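Local atomic coordinates of L-talarate/galactarate dehydratase (Salmonella typhimurium, PDB entry 2PP0), a protein that dehydrates both L-talarate and galactarate to 5-keto-4-deoxy-D-glucarate with the help of one magnesium ion per subunit, and also epimerises L-talarate to galactarate. Residues 63-67 against 134-139; 88-93 against 127-131; 282-287 against 313-317. One frame throughout, in Å; residues are numbered along the deposited sequence.

Contact 1: residues 63-67 against 134-139; sequences IIAEI and PIDIAL
With CG1 anti to the carbonyl carbon (chi1 -55°) and the chain stretched out beyond it (chi2 176°), I67 carries CD1 from strand 57-69 to a patch of helix 127-146 built by I135, A138 and L139. The methyl's nearest neighbour there is CD2 of L139, 3.7 Å from I67 CD1; L139 meets it at a slant. A138 CB lies 3.9 Å from I67 CD1, and I135 CG2 is 4.0 Å from the same atom, so a single methyl is gripped by three residues from little more than one turn of helix. Two residues back along the strand, A65 points at the helix, and its short side chain lets the backbones come close: A65 CB is 3.6 Å from P134 CB. I135 CG1 borders A65 CB as well. Two residues further back, the proline ring lies against the carbonyl of I63, with P134 CG 3.6 Å from I63 O. The helix is kinked at this level, where the nitrogens of P134 and I135 lack bonds to the preceding turn. Helix and strand axes come within 7.4 Å at a crossing angle of -42°. Behind the contact, L139 is backed by I108 and I111 of helix 108-118. A helix laid in this way on one face of an antiparallel sheet, whose strand 57-69 is flanked by strands 28-40 and 74-81, is characteristic of the N-terminal alpha+beta capping domain of the enolase superfamily.

Contact 2: residues 88-93 against 127-131; sequences GIYAHA and MAVQA
In the helical layer of the N-terminal capping domain, I89 and A131 mark where helix 86-96 crosses the first turns of helix 127-146, at -62° and with 8.1 Å between the axes. Their CA atoms are 4.7 Å apart, a closeness that the small A131 permits: A131 CB rests 3.4 Å from I89 O. I89 divides its branches among three residues of the other helix. Its CG2 lies 3.3 Å from Q130 O and also against A131; CD1 approaches the amide oxygen of Q130, with I89 CD1 3.5 Å from Q130 OE1; and CG1 packs 3.6 Å from M127 CG. With chi1 and chi2 both extended, M127 places SD 3.9 Å from G88 CA; the turn at chi3 brings its terminal methyl CE against the same carbon. One turn on, H92 holds CG anti to the backbone N (chi1 -171°), which presents the ring edge to A131, with A131 CB near the ring plane and 3.8 Å from H92 CD2. A93 flanks A131 as well. The contact is thus largely made by aliphatic groups, with the H92 ring edge and the M127 sulfur beside them. Q130 O takes a hydrogen bond from S79 OG and Q130 NE2 gives one to R304 O, so I89 packs on a residue tied through its carbonyl to strand 74-81 and through its amide nitrogen to the barrel domain.

Contact 3: residues 282-287 against 313-317; sequences SFREHE and KIMDL
F283 and K313 meet with their side chains roughly perpendicular, between two neighbouring outer helices of the modified TIM barrel, (beta/alpha)7beta, of the enolase superfamily: helix 283-291, after strand 274-276, and helix 308-320, which follows strand 297-298 and the short helix 302-305. As expected of barrel neighbours, the axes are almost parallel, 16° apart and 9.9 Å from each other. F283 holds CG anti to its backbone N, which points the ring at helix 308-320. The lysine chain turns at chi3 (-55°) and folds over one face of that ring, its CE above the outer part. K313 NZ stands 4.5 Å from the centroid of the F283 ring and 19° off its normal, a cation-pi contact on the outside of the barrel. I314 N lies in the ring plane at its edge, and CE1 of F283 runs up to K313 O. I314 and F283 lie side by side, running opposite ways, F283 CD1 passing 3.7 Å from I314 CG1. The isoleucine stands crosswise to H286, with CG2 over one face of the imidazole and I314 CD1 3.6 Å from H286 ND1; P300 and V305 also touch H286. L317 comes across both F283 and E287, its CD2 being 4.1 Å from F283 CZ and 3.7 Å from E287 CA. The start of helix 283-291 is fixed by S282 as N-cap: S282 OG accepts from E285 N at 3.0 Å. The same hydroxyl donates to the carboxylate of E285, S282 OG to E285 OE2 being 2.8 Å, on the anti side and somewhat tilted from the carboxylate plane.

In the fold
Contacts 1 and 2 share helix 127-146 and form one continuous packed region, their centres 12 Å apart and joined directly by I63 CG1 against I89 CG2 at 3.7 Å; contact 2 is nested within the chain loop closed by contact 1. Contact 3 belongs to the barrel domain. It lies about 20 Å from contact 2 between centres but about 5 Å at the nearest atoms, without touching. The active site lies where the two domains meet: between side chains, Q130 of contact 2 and H286 of contact 3 are about 7 and 6 Å from D301, thought to raise the basicity of H328, and H286 is about 7 Å from the magnesium ligand E278. Contact 1 is more remote, P134 being about 10 Å from D301.

Contact 1: residues 63-67 against 134-139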
loop_
_atom_site.group_PDB
_atom_site.type_symbol
_atom_site.label_atom_id
_atom_site.label_comp_id
_atom_site.label_asym_id
_atom_site.label_seq_id
_atom_site.Cartn_x
_atom_site.Cartn_y
_atom_site.Cartn_z
ATOM N N ILE B 63 9.521 23.581 -4.651
ATOM C CA ILE B 63 10.300 22.876 -5.664
ATOM C C ILE B 63 9.305 22.030 -6.452
ATOM O O ILE B 63 8.630 21.156 -5.901
ATOM C CB ILE B 63 11.399 21.980 -5.045
ATOM C CG1 ILE B 63 12.359 22.826 -4.193
ATOM C CG2 ILE B 63 12.216 21.316 -6.150
ATOM C CD1 ILE B 63 11.765 23.317 -2.876
ATOM N N ILE B 64 9.211 22.308 -7.746
ATOM C CA ILE B 64 8.268 21.621 -8.618
ATOM C C ILE B 64 8.948 20.673 -9.587
ATOM O O ILE B 64 10.036 20.952 -10.090
ATOM C CB ILE B 64 7.470 22.649 -9.450
ATOM C CG1 ILE B 64 6.894 23.716 -8.530
ATOM C CG2 ILE B 64 6.348 21.961 -10.220
ATOM C CD1 ILE B 64 6.342 24.917 -9.274
ATOM N N ALA B 65 8.300 19.541 -9.843
ATOM C CA ALA B 65 8.812 18.574 -10.800
ATOM C C ALA B 65 7.714 18.307 -11.823
ATOM O O ALA B 65 6.542 18.155 -11.469
ATOM C CB ALA B 65 9.205 17.276 -10.106
ATOM N N GLU B 66 8.097 18.277 -13.093
ATOM C CA GLU B 66 7.163 18.002 -14.181
ATOM C C GLU B 66 7.819 16.886 -14.977
ATOM O O GLU B 66 8.987 16.992 -15.354
ATOM C CB GLU B 66 6.973 19.246 -15.045
ATOM C CG GLU B 66 6.389 20.425 -14.287
ATOM C CD GLU B 66 6.396 21.702 -15.102
ATOM O OE1 GLU B 66 5.666 21.762 -16.117
ATOM O OE2 GLU B 66 7.136 22.643 -14.735
ATOM N N ILE B 67 7.075 15.805 -15.200
ATOM C CA ILE B 67 7.581 14.642 -15.918
ATOM C C ILE B 67 6.657 14.296 -17.086
ATOM O O ILE B 67 5.435 14.315 -16.942
ATOM C CB ILE B 67 7.658 13.405 -14.973
ATOM C CG1 ILE B 67 8.493 13.740 -13.731
ATOM C CG2 ILE B 67 8.266 12.212 -15.707
ATOM C CD1 ILE B 67 8.540 12.604 -12.696
ATOM N N PRO B 134 9.040 15.791 -4.915
ATOM C CA PRO B 134 8.368 16.347 -6.103
ATOM C C PRO B 134 8.224 15.297 -7.201
ATOM O O PRO B 134 7.181 15.185 -7.851
ATOM C CB PRO B 134 9.301 17.479 -6.539
ATOM C CG PRO B 134 10.018 17.863 -5.258
ATOM C CD PRO B 134 10.280 16.532 -4.613
ATOM N N ILE B 135 9.292 14.536 -7.403
ATOM C CA ILE B 135 9.323 13.495 -8.417
ATOM C C ILE B 135 8.359 12.351 -8.093
ATOM O O ILE B 135 7.560 11.943 -8.947
ATOM C CB ILE B 135 10.762 12.966 -8.579
ATOM C CG1 ILE B 135 11.646 14.085 -9.147
ATOM C CG2 ILE B 135 10.787 11.752 -9.491
ATOM C CD1 ILE B 135 13.143 13.810 -9.068
ATOM N N ASP B 136 8.428 11.850 -6.863
ATOM C CA ASP B 136 7.558 10.763 -6.426
ATOM C C ASP B 136 6.094 11.167 -6.584
ATOM O O ASP B 136 5.278 10.396 -7.092
ATOM C CB ASP B 136 7.829 10.417 -4.953
ATOM C CG ASP B 136 6.946 9.280 -4.441
ATOM O OD1 ASP B 136 7.212 8.113 -4.791
ATOM O OD2 ASP B 136 5.985 9.550 -3.691
ATOM N N ILE B 137 5.775 12.380 -6.144
ATOM C CA ILE B 137 4.419 12.899 -6.216
ATOM C C ILE B 137 3.969 13.042 -7.679
ATOM O O ILE B 137 2.832 12.700 -8.019
ATOM C CB ILE B 137 4.318 14.248 -5.456
ATOM C CG1 ILE B 137 4.502 13.999 -3.947
ATOM C CG2 ILE B 137 2.976 14.912 -5.704
ATOM C CD1 ILE B 137 4.475 15.278 -3.095
ATOM N N ALA B 138 4.865 13.519 -8.539
ATOM C CA ALA B 138 4.545 13.677 -9.958
ATOM C C ALA B 138 4.260 12.311 -10.584
ATOM O O ALA B 138 3.384 12.184 -11.440
ATOM C CB ALA B 138 5.703 14.362 -10.696
ATOM N N LEU B 139 5.002 11.290 -10.159
ATOM C CA LEU B 139 4.794 9.951 -10.688
ATOM C C LEU B 139 3.427 9.408 -10.270
ATOM O O LEU B 139 2.770 8.723 -11.052
ATOM C CB LEU B 139 5.912 9.012 -10.229
ATOM C CG LEU B 139 7.286 9.281 -10.849
ATOM C CD1 LEU B 139 8.294 8.284 -10.288
ATOM C CD2 LEU B 139 7.203 9.155 -12.375
#

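Contact 2: residues 88-93 against 127-131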
loop_
_atom_site.group_PDB
_atom_site.type_symbol
_atom_site.label_atom_id
_atom_site.label_comp_id
_atom_site.label_asym_id
_atom_site.label_seq_id
_atom_site.Cartn_x
_atom_site.Cartn_y
_atom_site.Cartn_z
ATOM N N GLY B 88 18.667 23.735 -1.166
ATOM C CA GLY B 88 19.271 22.414 -1.121
ATOM C C GLY B 88 18.386 21.351 -1.747
ATOM O O GLY B 88 18.865 20.457 -2.443
ATOM N N ILE B 89 17.088 21.434 -1.484
ATOM C CA ILE B 89 16.146 20.479 -2.057
ATOM C C ILE B 89 16.241 20.559 -3.586
ATOM O O ILE B 89 16.415 19.542 -4.261
ATOM C CB ILE B 89 14.707 20.794 -1.609
ATOM C CG1 ILE B 89 14.578 20.579 -0.103
ATOM C CG2 ILE B 89 13.714 19.889 -2.348
ATOM C CD1 ILE B 89 13.256 21.028 0.462
ATOM N N TYR B 90 16.142 21.772 -4.127
ATOM C CA TYR B 90 16.232 21.962 -5.578
ATOM C C TYR B 90 17.580 21.506 -6.134
ATOM O O TYR B 90 17.642 20.831 -7.165
ATOM C CB TYR B 90 16.028 23.430 -5.943
ATOM C CG TYR B 90 16.283 23.723 -7.408
ATOM C CD1 TYR B 90 15.322 23.428 -8.381
ATOM C CD2 TYR B 90 17.493 24.279 -7.826
ATOM C CE1 TYR B 90 15.562 23.684 -9.730
ATOM C CE2 TYR B 90 17.743 24.539 -9.179
ATOM C CZ TYR B 90 16.772 24.239 -10.123
ATOM O OH TYR B 90 17.007 24.502 -11.456
ATOM N N ALA B 91 18.663 21.880 -5.457
ATOM C CA ALA B 91 20.000 21.507 -5.917
ATOM C C ALA B 91 20.186 19.997 -6.025
ATOM O O ALA B 91 20.768 19.504 -6.995
ATOM C CB ALA B 91 21.071 22.110 -4.982
ATOM N N HIS B 92 19.699 19.252 -5.037
ATOM C CA HIS B 92 19.844 17.798 -5.073
ATOM C C HIS B 92 18.926 17.183 -6.135
ATOM O O HIS B 92 19.322 16.270 -6.850
ATOM C CB HIS B 92 19.520 17.188 -3.708
ATOM C CG HIS B 92 19.854 15.730 -3.614
ATOM N ND1 HIS B 92 21.138 15.252 -3.755
ATOM C CD2 HIS B 92 19.067 14.642 -3.431
ATOM C CE1 HIS B 92 21.129 13.934 -3.666
ATOM N NE2 HIS B 92 19.884 13.539 -3.470
ATOM N N ALA B 93 17.698 17.681 -6.224
ATOM C CA ALA B 93 16.749 17.179 -7.220
ATOM C C ALA B 93 17.403 17.347 -8.592
ATOM O O ALA B 93 17.374 16.452 -9.434
ATOM C CB ALA B 93 15.451 17.972 -7.144
ATOM N N MET B 127 16.469 16.288 3.962
ATOM C CA MET B 127 16.465 17.069 2.734
ATOM C C MET B 127 16.574 16.284 1.435
ATOM O O MET B 127 15.932 16.640 0.455
ATOM C CB MET B 127 17.566 18.136 2.799
ATOM C CG MET B 127 17.302 19.373 1.925
ATOM S SD MET B 127 18.418 20.768 2.330
ATOM C CE MET B 127 19.929 19.934 2.066
ATOM N N ALA B 128 17.377 15.226 1.405
ATOM C CA ALA B 128 17.512 14.457 0.177
ATOM C C ALA B 128 16.213 13.752 -0.247
ATOM O O ALA B 128 15.914 13.691 -1.439
ATOM C CB ALA B 128 18.648 13.444 0.307
ATOM N N VAL B 129 15.441 13.219 0.699
ATOM C CA VAL B 129 14.195 12.554 0.302
ATOM C C VAL B 129 13.153 13.612 -0.046
ATOM O O VAL B 129 12.194 13.348 -0.778
ATOM C CB VAL B 129 13.642 11.580 1.394
ATOM C CG1 VAL B 129 14.692 10.528 1.717
ATOM C CG2 VAL B 129 13.217 12.328 2.641
ATOM N N GLN B 130 13.356 14.822 0.462
ATOM C CA GLN B 130 12.442 15.910 0.161
ATOM C C GLN B 130 12.709 16.414 -1.260
ATOM O O GLN B 130 11.905 17.149 -1.829
ATOM C CB GLN B 130 12.599 17.039 1.178
ATOM C CG GLN B 130 11.926 16.745 2.511
ATOM C CD GLN B 130 12.109 17.871 3.506
ATOM O OE1 GLN B 130 12.359 19.014 3.122
ATOM N NE2 GLN B 130 11.969 17.558 4.793
ATOM N N ALA B 131 13.845 16.003 -1.820
ATOM C CA ALA B 131 14.218 16.363 -3.184
ATOM C C ALA B 131 13.608 15.307 -4.112
ATOM O O ALA B 131 13.410 15.552 -5.302
ATOM C CB ALA B 131 15.730 16.380 -3.338
#

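Contact 3: residues 282-287 against 313-317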
loop_
_atom_site.group_PDB
_atom_site.type_symbol
_atom_site.label_atom_id
_atom_site.label_comp_id
_atom_site.label_asym_id
_atom_site.label_seq_id
_atom_site.Cartn_x
_atom_site.Cartn_y
_atom_site.Cartn_z
ATOM N N SER B 282 10.723 11.434 7.487
ATOM C CA SER B 282 10.910 10.085 6.960
ATOM C C SER B 282 9.941 9.128 7.618
ATOM O O SER B 282 9.394 9.419 8.678
ATOM C CB SER B 282 12.330 9.577 7.219
ATOM O OG SER B 282 12.489 9.196 8.579
ATOM N N PHE B 283 9.731 7.985 6.978
ATOM C CA PHE B 283 8.864 6.963 7.533
ATOM C C PHE B 283 9.477 6.521 8.862
ATOM O O PHE B 283 8.798 6.459 9.882
ATOM C CB PHE B 283 8.799 5.762 6.596
ATOM C CG PHE B 283 8.243 4.529 7.243
ATOM C CD1 PHE B 283 6.873 4.331 7.329
ATOM C CD2 PHE B 283 9.097 3.583 7.812
ATOM C CE1 PHE B 283 6.349 3.208 7.974
ATOM C CE2 PHE B 283 8.589 2.457 8.459
ATOM C CZ PHE B 283 7.210 2.268 8.542
ATOM N N ARG B 284 10.772 6.221 8.843
ATOM C CA ARG B 284 11.453 5.761 10.045
ATOM C C ARG B 284 11.264 6.654 11.265
ATOM O O ARG B 284 11.112 6.154 12.375
ATOM C CB ARG B 284 12.944 5.552 9.767
ATOM C CG ARG B 284 13.219 4.342 8.877
ATOM C CD ARG B 284 14.631 3.792 9.063
ATOM N NE ARG B 284 14.854 2.594 8.257
ATOM C CZ ARG B 284 15.019 2.596 6.936
ATOM N NH1 ARG B 284 14.991 3.737 6.258
ATOM N NH2 ARG B 284 15.202 1.451 6.290
ATOM N N GLU B 285 11.277 7.968 11.070
ATOM C CA GLU B 285 11.085 8.885 12.188
ATOM C C GLU B 285 9.670 8.759 12.728
ATOM O O GLU B 285 9.453 8.696 13.942
ATOM C CB GLU B 285 11.360 10.321 11.742
ATOM C CG GLU B 285 12.819 10.555 11.374
ATOM C CD GLU B 285 13.024 11.820 10.569
ATOM O OE1 GLU B 285 12.788 12.921 11.106
ATOM O OE2 GLU B 285 13.418 11.704 9.387
ATOM N N HIS B 286 8.696 8.722 11.824
ATOM C CA HIS B 286 7.306 8.582 12.236
ATOM C C HIS B 286 7.091 7.249 12.937
ATOM O O HIS B 286 6.320 7.158 13.887
ATOM C CB HIS B 286 6.367 8.680 11.030
ATOM C CG HIS B 286 5.890 10.070 10.754
ATOM N ND1 HIS B 286 6.444 10.870 9.779
ATOM C CD2 HIS B 286 4.924 10.812 11.344
ATOM C CE1 HIS B 286 5.842 12.046 9.782
ATOM N NE2 HIS B 286 4.917 12.037 10.724
ATOM N N GLU B 287 7.777 6.217 12.459
ATOM C CA GLU B 287 7.660 4.886 13.037
ATOM C C GLU B 287 8.083 4.870 14.503
ATOM O O GLU B 287 7.425 4.253 15.337
ATOM C CB GLU B 287 8.506 3.890 12.241
ATOM C CG GLU B 287 8.480 2.480 12.794
ATOM C CD GLU B 287 9.312 1.532 11.967
ATOM O OE1 GLU B 287 10.458 1.888 11.631
ATOM O OE2 GLU B 287 8.825 0.429 11.652
ATOM N N LYS B 313 3.044 4.384 3.606
ATOM C CA LYS B 313 3.492 3.416 4.605
ATOM C C LYS B 313 3.249 3.967 6.002
ATOM O O LYS B 313 2.958 3.220 6.935
ATOM C CB LYS B 313 4.975 3.094 4.430
ATOM C CG LYS B 313 5.302 2.369 3.135
ATOM C CD LYS B 313 6.666 1.681 3.225
ATOM C CE LYS B 313 7.783 2.651 3.604
ATOM N NZ LYS B 313 9.083 1.943 3.853
ATOM N N ILE B 314 3.374 5.281 6.145
ATOM C CA ILE B 314 3.146 5.918 7.434
ATOM C C ILE B 314 1.670 5.768 7.800
ATOM O O ILE B 314 1.330 5.402 8.928
ATOM C CB ILE B 314 3.538 7.414 7.386
ATOM C CG1 ILE B 314 5.055 7.536 7.224
ATOM C CG2 ILE B 314 3.072 8.126 8.660
ATOM C CD1 ILE B 314 5.525 8.933 6.882
ATOM N N MET B 315 0.795 6.039 6.835
ATOM C CA MET B 315 -0.647 5.917 7.039
ATOM C C MET B 315 -1.039 4.517 7.466
ATOM O O MET B 315 -1.852 4.340 8.373
ATOM C CB MET B 315 -1.416 6.226 5.754
ATOM C CG MET B 315 -1.842 7.657 5.579
ATOM S SD MET B 315 -2.959 7.742 4.150
ATOM C CE MET B 315 -1.959 7.275 2.991
ATOM N N ASP B 316 -0.489 3.522 6.782
ATOM C CA ASP B 316 -0.794 2.133 7.101
ATOM C C ASP B 316 -0.350 1.785 8.515
ATOM O O ASP B 316 -1.034 1.046 9.227
ATOM C CB ASP B 316 -0.123 1.194 6.093
ATOM C CG ASP B 316 -0.638 1.403 4.673
ATOM O OD1 ASP B 316 -1.736 1.978 4.525
ATOM O OD2 ASP B 316 0.044 0.989 3.711
ATOM N N LEU B 317 0.795 2.318 8.925
ATOM C CA LEU B 317 1.301 2.048 10.269
ATOM C C LEU B 317 0.414 2.714 11.317
ATOM O O LEU B 317 0.035 2.092 12.311
ATOM C CB LEU B 317 2.743 2.551 10.411
ATOM C CG LEU B 317 3.397 2.309 11.778
ATOM C CD1 LEU B 317 3.403 0.814 12.093
ATOM C CD2 LEU B 317 4.830 2.853 11.768
#